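Local coordinates for protein serine racemase (Enterococcus faecalis, PDB 4ECL) that belongs to the alanine racemase family, pairing an N-terminal TIM-barrel domain with a C-terminal domain rich in beta strands, at residues 84-89 against 103-108; 126-131 against 135-140; 188-191 against 195-198. All coordinates share one frame; numbering follows the deposited sequence.

Interaction 1 of 3, residues 84-89 against 103-108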
ATOM      1  N   LEU A  84       1.541 -10.604  17.843  1.00 14.93           N
ATOM      2  CA  LEU A  84       0.161 -10.374  18.262  1.00 21.17           C
ATOM      3  C   LEU A  84      -0.870 -11.283  17.606  1.00 26.96           C
ATOM      4  O   LEU A  84      -1.975 -11.452  18.131  1.00 30.10           O
ATOM      5  CB  LEU A  84      -0.232  -8.933  17.973  1.00 20.72           C
ATOM      6  CG  LEU A  84       0.564  -7.874  18.707  1.00 22.77           C
ATOM      7  CD1 LEU A  84       0.242  -6.500  18.146  1.00 21.49           C
ATOM      8  CD2 LEU A  84       0.207  -7.969  20.198  1.00 23.77           C
ATOM      9  N   GLY A  85      -0.524 -11.843  16.452  1.00 28.68           N
ATOM     10  CA  GLY A  85      -1.469 -12.649  15.696  1.00 28.75           C
ATOM     11  C   GLY A  85      -1.080 -14.113  15.568  1.00 30.18           C
ATOM     12  O   GLY A  85      -0.124 -14.574  16.194  1.00 29.03           O
ATOM     13  N   TYR A  86      -1.826 -14.845  14.747  1.00 24.09           N
ATOM     14  CA  TYR A  86      -1.592 -16.271  14.565  1.00 27.36           C
ATOM     15  C   TYR A  86      -0.190 -16.544  14.041  1.00 28.14           C
ATOM     16  O   TYR A  86       0.310 -15.806  13.208  1.00 28.88           O
ATOM     17  CB  TYR A  86      -2.631 -16.829  13.588  1.00 30.05           C
ATOM     18  CG  TYR A  86      -2.331 -18.203  13.028  1.00 33.37           C
ATOM     19  CD1 TYR A  86      -1.609 -18.353  11.850  1.00 34.60           C
ATOM     20  CD2 TYR A  86      -2.803 -19.352  13.657  1.00 37.33           C
ATOM     21  CE1 TYR A  86      -1.348 -19.607  11.323  1.00 32.02           C
ATOM     22  CE2 TYR A  86      -2.547 -20.615  13.136  1.00 37.26           C
ATOM     23  CZ  TYR A  86      -1.820 -20.733  11.967  1.00 38.92           C
ATOM     24  OH  TYR A  86      -1.559 -21.981  11.438  1.00 42.25           O
ATOM     25  N   THR A  87       0.443 -17.603  14.534  1.00 26.89           N
ATOM     26  CA  THR A  87       1.637 -18.127  13.883  1.00 26.14           C
ATOM     27  C   THR A  87       1.452 -19.618  13.677  1.00 34.28           C
ATOM     28  O   THR A  87       1.177 -20.336  14.632  1.00 40.10           O
ATOM     29  CB  THR A  87       2.893 -17.916  14.727  1.00 26.47           C
ATOM     30  OG1 THR A  87       3.144 -16.513  14.866  1.00 27.26           O
ATOM     31  CG2 THR A  87       4.104 -18.582  14.084  1.00 23.85           C
ATOM     32  N   SER A  88       1.589 -20.080  12.436  1.00 32.94           N
ATOM     33  CA  SER A  88       1.509 -21.508  12.137  1.00 31.19           C
ATOM     34  C   SER A  88       2.391 -22.333  13.069  1.00 30.87           C
ATOM     35  O   SER A  88       3.584 -22.093  13.174  1.00 35.89           O
ATOM     36  CB  SER A  88       1.904 -21.783  10.680  1.00 23.71           C
ATOM     37  OG  SER A  88       1.747 -23.167  10.380  1.00 30.98           O
ATOM     38  N   PRO A  89       1.800 -23.320  13.750  1.00 35.79           N
ATOM     39  CA  PRO A  89       2.592 -24.156  14.655  1.00 39.96           C
ATOM     40  C   PRO A  89       3.728 -24.874  13.933  1.00 39.75           C
ATOM     41  O   PRO A  89       4.677 -25.327  14.573  1.00 39.13           O
ATOM     42  CB  PRO A  89       1.566 -25.162  15.182  1.00 35.89           C
ATOM     43  CG  PRO A  89       0.272 -24.415  15.135  1.00 34.55           C
ATOM     44  CD  PRO A  89       0.360 -23.611  13.853  1.00 35.63           C
ATOM     45  N   THR A 103       1.501 -15.056  20.783  1.00 19.64           N
ATOM     46  CA  THR A 103       0.159 -14.907  21.350  1.00 22.87           C
ATOM     47  C   THR A 103      -0.637 -16.214  21.233  1.00 29.22           C
ATOM     48  O   THR A 103      -0.745 -16.787  20.147  1.00 26.37           O
ATOM     49  CB  THR A 103      -0.643 -13.812  20.643  1.00 24.62           C
ATOM     50  OG1 THR A 103      -0.082 -12.528  20.943  1.00 25.90           O
ATOM     51  CG2 THR A 103      -2.106 -13.844  21.080  1.00 16.43           C
ATOM     52  N   LEU A 104      -1.189 -16.681  22.354  1.00 30.49           N
ATOM     53  CA  LEU A 104      -2.097 -17.828  22.344  1.00 26.67           C
ATOM     54  C   LEU A 104      -3.498 -17.360  21.963  1.00 20.55           C
ATOM     55  O   LEU A 104      -4.219 -16.779  22.775  1.00 20.37           O
ATOM     56  CB  LEU A 104      -2.109 -18.517  23.714  1.00 22.84           C
ATOM     57  CG  LEU A 104      -0.739 -19.042  24.134  1.00 24.76           C
ATOM     58  CD1 LEU A 104      -0.817 -19.769  25.467  1.00 30.56           C
ATOM     59  CD2 LEU A 104      -0.182 -19.961  23.044  1.00 27.64           C
ATOM     60  N   ILE A 105      -3.887 -17.619  20.725  1.00 16.93           N
ATOM     61  CA  ILE A 105      -5.107 -17.033  20.202  1.00 23.35           C
ATOM     62  C   ILE A 105      -6.369 -17.780  20.604  1.00 23.42           C
ATOM     63  O   ILE A 105      -7.449 -17.187  20.607  1.00 22.45           O
ATOM     64  CB  ILE A 105      -5.063 -16.909  18.679  1.00 25.05           C
ATOM     65  CG1 ILE A 105      -4.947 -18.297  18.037  1.00 28.65           C
ATOM     66  CG2 ILE A 105      -3.925 -15.976  18.266  1.00 17.57           C
ATOM     67  CD1 ILE A 105      -5.251 -18.307  16.547  1.00 34.27           C
ATOM     68  N   ASP A 106      -6.219 -19.075  20.913  1.00 26.17           N
ATOM     69  CA  ASP A 106      -7.267 -19.886  21.551  1.00 28.30           C
ATOM     70  C   ASP A 106      -6.753 -21.251  22.063  1.00 27.71           C
ATOM     71  O   ASP A 106      -5.591 -21.608  21.866  1.00 27.09           O
ATOM     72  CB  ASP A 106      -8.518 -20.021  20.664  1.00 32.37           C
ATOM     73  CG  ASP A 106      -8.363 -21.045  19.548  1.00 33.76           C
ATOM     74  OD1 ASP A 106      -7.270 -21.616  19.369  1.00 36.96           O
ATOM     75  OD2 ASP A 106      -9.361 -21.273  18.830  1.00 32.68           O
ATOM     76  N   TYR A 107      -7.619 -22.007  22.727  1.00 31.05           N
ATOM     77  CA  TYR A 107      -7.199 -23.267  23.341  1.00 37.93           C
ATOM     78  C   TYR A 107      -6.638 -24.303  22.343  1.00 36.45           C
ATOM     79  O   TYR A 107      -5.492 -24.751  22.477  1.00 35.56           O
ATOM     80  CB  TYR A 107      -8.333 -23.869  24.180  1.00 44.48           C
ATOM     81  CG  TYR A 107      -7.891 -25.054  25.004  1.00 51.11           C
ATOM     82  CD1 TYR A 107      -6.903 -24.916  25.973  1.00 51.41           C
ATOM     83  CD2 TYR A 107      -8.450 -26.307  24.812  1.00 50.35           C
ATOM     84  CE1 TYR A 107      -6.482 -25.991  26.719  1.00 52.24           C
ATOM     85  CE2 TYR A 107      -8.037 -27.388  25.553  1.00 55.46           C
ATOM     86  CZ  TYR A 107      -7.052 -27.227  26.505  1.00 59.46           C
ATOM     87  OH  TYR A 107      -6.643 -28.309  27.254  1.00 67.41           O
ATOM     88  N   ARG A 108      -7.443 -24.675  21.352  1.00 29.48           N
ATOM     89  CA  ARG A 108      -7.008 -25.570  20.278  1.00 37.44           C
ATOM     90  C   ARG A 108      -5.642 -25.175  19.691  1.00 36.16           C
ATOM     91  O   ARG A 108      -4.776 -26.029  19.448  1.00 29.05           O
ATOM     92  CB  ARG A 108      -8.069 -25.589  19.173  1.00 46.84           C
ATOM     93  CG  ARG A 108      -7.670 -26.304  17.887  1.00 57.34           C
ATOM     94  CD  ARG A 108      -8.860 -26.372  16.928  1.00 60.69           C
ATOM     95  NE  ARG A 108     -10.026 -26.935  17.606  1.00 62.94           N
ATOM     96  CZ  ARG A 108     -10.327 -28.231  17.616  1.00 63.57           C
ATOM     97  NH1 ARG A 108      -9.560 -29.098  16.967  1.00 60.61           N
ATOM     98  NH2 ARG A 108     -11.400 -28.659  18.268  1.00 66.18           N
TER
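Leu-84 and Thr-103 bring the two backbones closest together, with their CA atoms 5.5 Å apart. The gap widens to 6.7 Å between the CA atoms of Tyr-86 and Ile-105. No hydrogen bond joins the two segments. Residues 84-89 run as a loop, while residues 103-108 pass from the end of a strand into the start of a helix. Thr-103 points its side chain at the Leu-84 backbone. Its OG1 lies 3.4 Å from Leu-84 CA, and its CG2 is 3.8 Å from Leu-84 O. The OG1 is hydrogen-bonded to Ile-83 O, so the hydroxyl is held where the loop leaves its strand. Two residues on, Ile-105 reaches Tyr-86. Ile-105 CG1 sits between the backbone N and the carbonyl carbon (chi1 62°), and the extended second torsion (chi2 165°) then carries CD1 to the ring edge. CD1 meets Tyr-86 CD2 at 3.9 Å, in the plane of the ring. This is apolar contact and not a stack on the face. The second subunit packs on both side chains through its Val-252. The contact belongs to the TIM barrel, where parallel neighbours 80-83 and 101-104 lead into these segments. Asp-106 is the N-cap of helix 107-114, its OD1 bonded to Tyr-109 N. The Tyr-109 ring from that helix meets the ring of Tyr-86.

Interaction 2 of 3, residues 126-131 against 135-140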
ATOM      1  N   ILE A 126      -7.054 -12.919  25.922  1.00 19.28           N
ATOM      2  CA  ILE A 126      -8.413 -13.172  26.378  1.00 23.72           C
ATOM      3  C   ILE A 126      -9.365 -12.320  25.567  1.00 27.57           C
ATOM      4  O   ILE A 126      -9.182 -11.115  25.466  1.00 23.80           O
ATOM      5  CB  ILE A 126      -8.598 -12.795  27.865  1.00 23.61           C
ATOM      6  CG1 ILE A 126      -7.495 -13.405  28.737  1.00 23.58           C
ATOM      7  CG2 ILE A 126      -9.971 -13.242  28.358  1.00 21.53           C
ATOM      8  CD1 ILE A 126      -7.613 -14.915  28.898  1.00 23.63           C
ATOM      9  N   ASP A 127     -10.382 -12.933  24.985  1.00 21.61           N
ATOM     10  CA  ASP A 127     -11.382 -12.148  24.277  1.00 25.97           C
ATOM     11  C   ASP A 127     -12.353 -11.589  25.302  1.00 31.21           C
ATOM     12  O   ASP A 127     -13.044 -12.352  25.986  1.00 28.73           O
ATOM     13  CB  ASP A 127     -12.124 -13.007  23.239  1.00 25.00           C
ATOM     14  CG  ASP A 127     -13.380 -12.327  22.694  1.00 26.26           C
ATOM     15  OD1 ASP A 127     -13.477 -11.080  22.764  1.00 24.63           O
ATOM     16  OD2 ASP A 127     -14.279 -13.041  22.187  1.00 27.90           O
ATOM     17  N   THR A 128     -12.417 -10.265  25.416  1.00 24.00           N
ATOM     18  CA  THR A 128     -13.337  -9.670  26.381  1.00 26.27           C
ATOM     19  C   THR A 128     -14.501  -8.925  25.732  1.00 27.63           C
ATOM     20  O   THR A 128     -15.225  -8.201  26.408  1.00 30.14           O
ATOM     21  CB  THR A 128     -12.610  -8.734  27.370  1.00 27.31           C
ATOM     22  OG1 THR A 128     -11.813  -7.788  26.645  1.00 24.00           O
ATOM     23  CG2 THR A 128     -11.706  -9.542  28.276  1.00 28.44           C
ATOM     24  N   GLY A 129     -14.686  -9.103  24.428  1.00 27.13           N
ATOM     25  CA  GLY A 129     -15.809  -8.478  23.750  1.00 30.35           C
ATOM     26  C   GLY A 129     -15.545  -8.132  22.294  1.00 26.90           C
ATOM     27  O   GLY A 129     -16.471  -7.875  21.520  1.00 24.82           O
HETATM   28  N   MSE A 130     -14.274  -8.124  21.919  1.00 25.63           N
HETATM   29  CA  MSE A 130     -13.888  -7.826  20.543  1.00 25.40           C
HETATM   30  C   MSE A 130     -14.327  -8.961  19.620  1.00 28.88           C
HETATM   31  O   MSE A 130     -14.667  -8.735  18.455  1.00 32.86           O
HETATM   32  CB  MSE A 130     -12.377  -7.626  20.467  1.00 24.50           C
HETATM   33  CG  MSE A 130     -11.783  -7.719  19.088  1.00 32.67           C
HETATM   34 SE   MSE A 130     -10.368  -6.402  18.880  0.66 42.29          SE
HETATM   35  CE  MSE A 130     -11.454  -4.854  19.343  1.00 30.98           C
ATOM     36  N   HIS A 131     -14.332 -10.179  20.159  1.00 24.89           N
ATOM     37  CA  HIS A 131     -14.804 -11.351  19.430  1.00 18.53           C
ATOM     38  C   HIS A 131     -14.016 -11.627  18.147  1.00 19.75           C
ATOM     39  O   HIS A 131     -14.570 -12.075  17.143  1.00 24.01           O
ATOM     40  CB  HIS A 131     -16.290 -11.211  19.123  1.00 19.51           C
ATOM     41  CG  HIS A 131     -17.146 -11.148  20.348  1.00 34.22           C
ATOM     42  ND1 HIS A 131     -18.382 -10.538  20.367  1.00 35.98           N
ATOM     43  CD2 HIS A 131     -16.932 -11.607  21.604  1.00 29.62           C
ATOM     44  CE1 HIS A 131     -18.896 -10.630  21.580  1.00 38.46           C
ATOM     45  NE2 HIS A 131     -18.040 -11.281  22.348  1.00 34.33           N
ATOM     46  N   PHE A 135      -9.089 -16.431  23.971  1.00 29.24           N
ATOM     47  CA  PHE A 135      -9.892 -17.365  24.760  1.00 29.42           C
ATOM     48  C   PHE A 135     -11.141 -16.643  25.255  1.00 27.28           C
ATOM     49  O   PHE A 135     -11.057 -15.495  25.669  1.00 23.92           O
ATOM     50  CB  PHE A 135      -9.105 -17.803  25.995  1.00 28.89           C
ATOM     51  CG  PHE A 135      -7.985 -18.771  25.719  1.00 26.19           C
ATOM     52  CD1 PHE A 135      -6.931 -18.430  24.893  1.00 19.63           C
ATOM     53  CD2 PHE A 135      -7.970 -20.021  26.339  1.00 30.46           C
ATOM     54  CE1 PHE A 135      -5.889 -19.316  24.663  1.00 24.06           C
ATOM     55  CE2 PHE A 135      -6.929 -20.918  26.118  1.00 29.71           C
ATOM     56  CZ  PHE A 135      -5.884 -20.564  25.279  1.00 26.32           C
ATOM     57  N   SER A 136     -12.289 -17.312  25.256  1.00 32.12           N
ATOM     58  CA  SER A 136     -13.521 -16.699  25.752  1.00 37.50           C
ATOM     59  C   SER A 136     -13.499 -16.601  27.271  1.00 36.43           C
ATOM     60  O   SER A 136     -12.823 -17.378  27.933  1.00 35.94           O
ATOM     61  CB  SER A 136     -14.744 -17.488  25.289  1.00 45.26           C
ATOM     62  OG  SER A 136     -14.870 -17.410  23.877  1.00 52.02           O
ATOM     63  N   THR A 137     -14.226 -15.636  27.823  1.00 37.92           N
ATOM     64  CA  THR A 137     -14.246 -15.454  29.268  1.00 41.67           C
ATOM     65  C   THR A 137     -15.040 -16.562  29.947  1.00 41.14           C
ATOM     66  O   THR A 137     -14.878 -16.794  31.143  1.00 40.35           O
ATOM     67  CB  THR A 137     -14.833 -14.094  29.679  1.00 42.94           C
ATOM     68  OG1 THR A 137     -16.102 -13.906  29.042  1.00 47.35           O
ATOM     69  CG2 THR A 137     -13.898 -12.969  29.288  1.00 42.13           C
ATOM     70  N   GLU A 138     -15.900 -17.235  29.185  1.00 45.38           N
ATOM     71  CA  GLU A 138     -16.667 -18.359  29.715  1.00 49.08           C
ATOM     72  C   GLU A 138     -15.710 -19.484  30.041  1.00 45.73           C
ATOM     73  O   GLU A 138     -15.662 -19.964  31.168  1.00 46.77           O
ATOM     74  CB  GLU A 138     -17.673 -18.875  28.689  1.00 55.75           C
ATOM     75  CG  GLU A 138     -18.144 -17.854  27.678  1.00 64.85           C
ATOM     76  CD  GLU A 138     -19.371 -17.103  28.140  1.00 74.69           C
ATOM     77  OE1 GLU A 138     -19.440 -16.766  29.341  1.00 79.14           O
ATOM     78  OE2 GLU A 138     -20.272 -16.862  27.303  1.00 75.95           O
ATOM     79  N   ASP A 139     -14.923 -19.868  29.043  1.00 44.64           N
ATOM     80  CA  ASP A 139     -14.121 -21.084  29.092  1.00 51.40           C
ATOM     81  C   ASP A 139     -12.943 -20.987  30.057  1.00 46.67           C
ATOM     82  O   ASP A 139     -11.792 -21.190  29.664  1.00 37.05           O
ATOM     83  CB  ASP A 139     -13.633 -21.453  27.682  1.00 60.67           C
ATOM     84  CG  ASP A 139     -14.754 -21.413  26.640  1.00 65.73           C
ATOM     85  OD1 ASP A 139     -15.937 -21.528  27.024  1.00 67.48           O
ATOM     86  OD2 ASP A 139     -14.451 -21.264  25.433  1.00 65.63           O
ATOM     87  N   LYS A 140     -13.253 -20.698  31.321  1.00 49.74           N
ATOM     88  CA  LYS A 140     -12.253 -20.489  32.366  1.00 48.65           C
ATOM     89  C   LYS A 140     -11.283 -21.654  32.457  1.00 41.70           C
ATOM     90  O   LYS A 140     -10.092 -21.471  32.722  1.00 39.67           O
ATOM     91  CB  LYS A 140     -12.935 -20.318  33.727  1.00 52.85           C
ATOM     92  CG  LYS A 140     -13.926 -19.180  33.793  1.00 53.08           C
ATOM     93  CD  LYS A 140     -13.365 -17.991  34.544  1.00 51.18           C
ATOM     94  CE  LYS A 140     -14.248 -16.771  34.340  1.00 54.19           C
ATOM     95  NZ  LYS A 140     -15.681 -17.168  34.205  1.00 57.33           N
TER
HETATM   96  O   HOH W   1     -15.400 -13.456  25.780  1.00 41.65           O
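Ile-126 and Phe-135 form a parallel beta bridge where the short strand 135-136 lies beside strand 120-127 of the TIM barrel, with CA atoms 4.7 Å apart. The tight part lies here. Asp-127 N donates to Phe-135 O at 2.7 Å, and the N-H...O angle is 156°. The same oxygen touches Ile-126 CG2 at 3.7 Å. Helix 140-146 packs on the Ile-126 and Phe-135 side chains through Ile-143. Thr-137 extends the apolar contact: its CG2 is 4.0 Å from Ile-126 CG2, and the two side chains cross at about a right angle. Beyond this the backbones part, and water 1 fills in for a direct bond. It donates to Asp-127 O at 2.6 Å and accepts from Thr-137 N at 3.2 Å. On this looser side Ser-136 packs against Arg-255 of the second subunit. The same subunit accepts a hydrogen bond from His-131 ND1 at its Ser-262 O. The loop after the strand is shaped by an Asx turn at Asp-127. Its CG is anti to the backbone N (chi1 167°), which turns the carboxylate toward the following residues. OD1 accepts from Gly-129 N and from His-131 N, each at 2.9 Å, and the two donors come from opposite faces of the carboxylate plane.

Interaction 3 of 3, residues 188-191 against 195-198; sequences WLKS and NIPK
Ile-196 lays its CG1-CD1 arm against the helix residues Leu-189 and Lys-190, crossing the Lys-190 side chain at about a right angle. The closest touch is Ile-196 CG1 to Lys-190 CG at 3.6 Å. Ile-196 CD1 is next, 3.8 Å from the same Lys-190 CG. That methyl also reaches Leu-189 CB at 3.9 Å. One branch of the isoleucine thus spans two successive helix residues. Its chi1 of -48° sets CG1 anti to the carbonyl carbon and beside the backbone N, and the arm comes nearer to the helix than the CB direction alone would suggest. Lys-190 takes part with the alkyl portion of its side chain.

This is the join between helix and strand in a beta-alpha-beta unit of the TIM barrel. Strand 152-158 leads to helix 169-191, and the chain then returns to strand 198-200, which pairs in parallel with the first. Ile-196, in the loop after the helix, folds back on residues of its last turn.

Leu-189 faces inward. It also packs on Ile-157 of the strand and on Ile-143 and Leu-144 of helix 140-146. Lys-190 lies on the exposed side, where it and Ile-196 also touch a crystal neighbour. Its chain bends at chi3 (50°) and chi4 (55°), which brings NZ round toward water 2. The water accepts from Ile-196 N at 3.2 Å. Its bond from Lys-190 NZ is weak, at 3.5 Å.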
ATOM      1  N   TRP A 188     -10.541 -15.350  39.135  1.00 37.54           N
ATOM      2  CA  TRP A 188     -10.854 -16.767  39.041  1.00 34.81           C
ATOM      3  C   TRP A 188      -9.574 -17.592  38.914  1.00 32.27           C
ATOM      4  O   TRP A 188      -9.420 -18.602  39.586  1.00 38.59           O
ATOM      5  CB  TRP A 188     -11.786 -17.032  37.858  1.00 42.67           C
ATOM      6  CG  TRP A 188     -12.294 -18.453  37.801  1.00 42.05           C
ATOM      7  CD1 TRP A 188     -13.464 -18.924  38.314  1.00 47.39           C
ATOM      8  CD2 TRP A 188     -11.639 -19.575  37.201  1.00 38.75           C
ATOM      9  NE1 TRP A 188     -13.576 -20.271  38.078  1.00 51.59           N
ATOM     10  CE2 TRP A 188     -12.467 -20.693  37.389  1.00 48.11           C
ATOM     11  CE3 TRP A 188     -10.429 -19.738  36.516  1.00 41.43           C
ATOM     12  CZ2 TRP A 188     -12.130 -21.961  36.921  1.00 51.91           C
ATOM     13  CZ3 TRP A 188     -10.092 -20.989  36.055  1.00 48.31           C
ATOM     14  CH2 TRP A 188     -10.940 -22.089  36.258  1.00 52.58           C
ATOM     15  N   LEU A 189      -8.656 -17.164  38.054  1.00 28.64           N
ATOM     16  CA  LEU A 189      -7.360 -17.835  37.942  1.00 32.00           C
ATOM     17  C   LEU A 189      -6.619 -17.871  39.281  1.00 36.68           C
ATOM     18  O   LEU A 189      -6.095 -18.915  39.684  1.00 39.00           O
ATOM     19  CB  LEU A 189      -6.484 -17.168  36.872  1.00 28.36           C
ATOM     20  CG  LEU A 189      -6.921 -17.348  35.424  1.00 26.72           C
ATOM     21  CD1 LEU A 189      -6.061 -16.514  34.449  1.00 24.51           C
ATOM     22  CD2 LEU A 189      -6.889 -18.834  35.064  1.00 29.05           C
ATOM     23  N   LYS A 190      -6.585 -16.734  39.969  1.00 34.94           N
ATOM     24  CA  LYS A 190      -5.925 -16.640  41.267  1.00 43.60           C
ATOM     25  C   LYS A 190      -6.484 -17.672  42.245  1.00 50.12           C
ATOM     26  O   LYS A 190      -5.739 -18.387  42.925  1.00 51.79           O
ATOM     27  CB  LYS A 190      -6.106 -15.241  41.851  1.00 46.24           C
ATOM     28  CG  LYS A 190      -5.216 -14.182  41.227  1.00 58.10           C
ATOM     29  CD  LYS A 190      -5.377 -12.844  41.934  1.00 63.43           C
ATOM     30  CE  LYS A 190      -5.241 -13.011  43.441  1.00 66.89           C
ATOM     31  NZ  LYS A 190      -3.956 -13.673  43.807  1.00 71.09           N
ATOM     32  N   SER A 191      -7.807 -17.741  42.301  1.00 48.83           N
ATOM     33  CA  SER A 191      -8.504 -18.663  43.178  1.00 49.84           C
ATOM     34  C   SER A 191      -8.114 -20.108  42.893  1.00 51.44           C
ATOM     35  O   SER A 191      -8.166 -20.957  43.782  1.00 60.94           O
ATOM     36  CB  SER A 191     -10.010 -18.473  43.022  1.00 47.74           C
ATOM     37  OG  SER A 191     -10.353 -17.129  43.325  1.00 49.71           O
ATOM     38  N   ASN A 195      -0.519 -17.955  40.113  1.00 41.25           N
ATOM     39  CA  ASN A 195       0.118 -16.638  40.203  1.00 41.69           C
ATOM     40  C   ASN A 195       0.121 -15.947  38.838  1.00 44.35           C
ATOM     41  O   ASN A 195       0.748 -16.427  37.891  1.00 45.27           O
ATOM     42  CB  ASN A 195       1.556 -16.753  40.716  1.00 47.14           C
ATOM     43  CG  ASN A 195       1.634 -17.339  42.119  1.00 59.86           C
ATOM     44  OD1 ASN A 195       0.729 -17.155  42.939  1.00 58.29           O
ATOM     45  ND2 ASN A 195       2.724 -18.046  42.401  1.00 67.88           N
ATOM     46  N   ILE A 196      -0.581 -14.822  38.748  1.00 39.67           N
ATOM     47  CA  ILE A 196      -0.770 -14.107  37.490  1.00 37.66           C
ATOM     48  C   ILE A 196       0.551 -13.597  36.895  1.00 37.27           C
ATOM     49  O   ILE A 196       1.386 -13.036  37.606  1.00 33.35           O
ATOM     50  CB  ILE A 196      -1.747 -12.922  37.693  1.00 39.07           C
ATOM     51  CG1 ILE A 196      -2.990 -13.385  38.457  1.00 41.49           C
ATOM     52  CG2 ILE A 196      -2.136 -12.280  36.364  1.00 34.39           C
ATOM     53  CD1 ILE A 196      -3.738 -14.530  37.788  1.00 44.37           C
ATOM     54  N   PRO A 197       0.751 -13.804  35.585  1.00 35.03           N
ATOM     55  CA  PRO A 197       1.915 -13.224  34.892  1.00 32.02           C
ATOM     56  C   PRO A 197       1.729 -11.732  34.575  1.00 33.78           C
ATOM     57  O   PRO A 197       0.833 -11.094  35.136  1.00 33.47           O
ATOM     58  CB  PRO A 197       1.983 -14.038  33.601  1.00 26.58           C
ATOM     59  CG  PRO A 197       0.564 -14.419  33.332  1.00 26.63           C
ATOM     60  CD  PRO A 197      -0.040 -14.676  34.701  1.00 28.97           C
ATOM     61  N   LYS A 198       2.566 -11.182  33.695  1.00 30.32           N
ATOM     62  CA  LYS A 198       2.434  -9.786  33.292  1.00 29.64           C
ATOM     63  C   LYS A 198       1.107  -9.520  32.589  1.00 30.98           C
ATOM     64  O   LYS A 198       0.618 -10.342  31.809  1.00 36.12           O
ATOM     65  CB  LYS A 198       3.608  -9.364  32.404  1.00 28.17           C
ATOM     66  CG  LYS A 198       4.961  -9.570  33.069  1.00 33.51           C
ATOM     67  CD  LYS A 198       6.086  -8.921  32.276  1.00 34.86           C
ATOM     68  CE  LYS A 198       7.376  -8.900  33.082  1.00 43.82           C
ATOM     69  NZ  LYS A 198       8.370  -7.972  32.464  1.00 56.77           N
TER
HETATM   70  O   HOH W   2      -1.396 -13.346  41.468  1.00 31.18           O

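In the fold
All three contacts lie in the TIM-barrel domain, in series along the chain. Interactions 1 and 2 share the parallel sheet, since strands 101-104 and 120-127 are neighbours. They touch where the Phe-135 ring packs on the backbone of Asp-106 and Tyr-107. Both also meet the second subunit, and both are partly buried, with no exposed residue among those that touch. Interaction 3 lies nearer the surface, with Lys-190 exposed, and no other chain of the assembly reaches it. Lys-140 of interaction 2 forms a cation-pi pair with Trp-188 of interaction 3. Only interaction 2 has a direct hydrogen bond between its segments. Interaction 1 is van der Waals packing, while interaction 3 adds a water to its aliphatic contact.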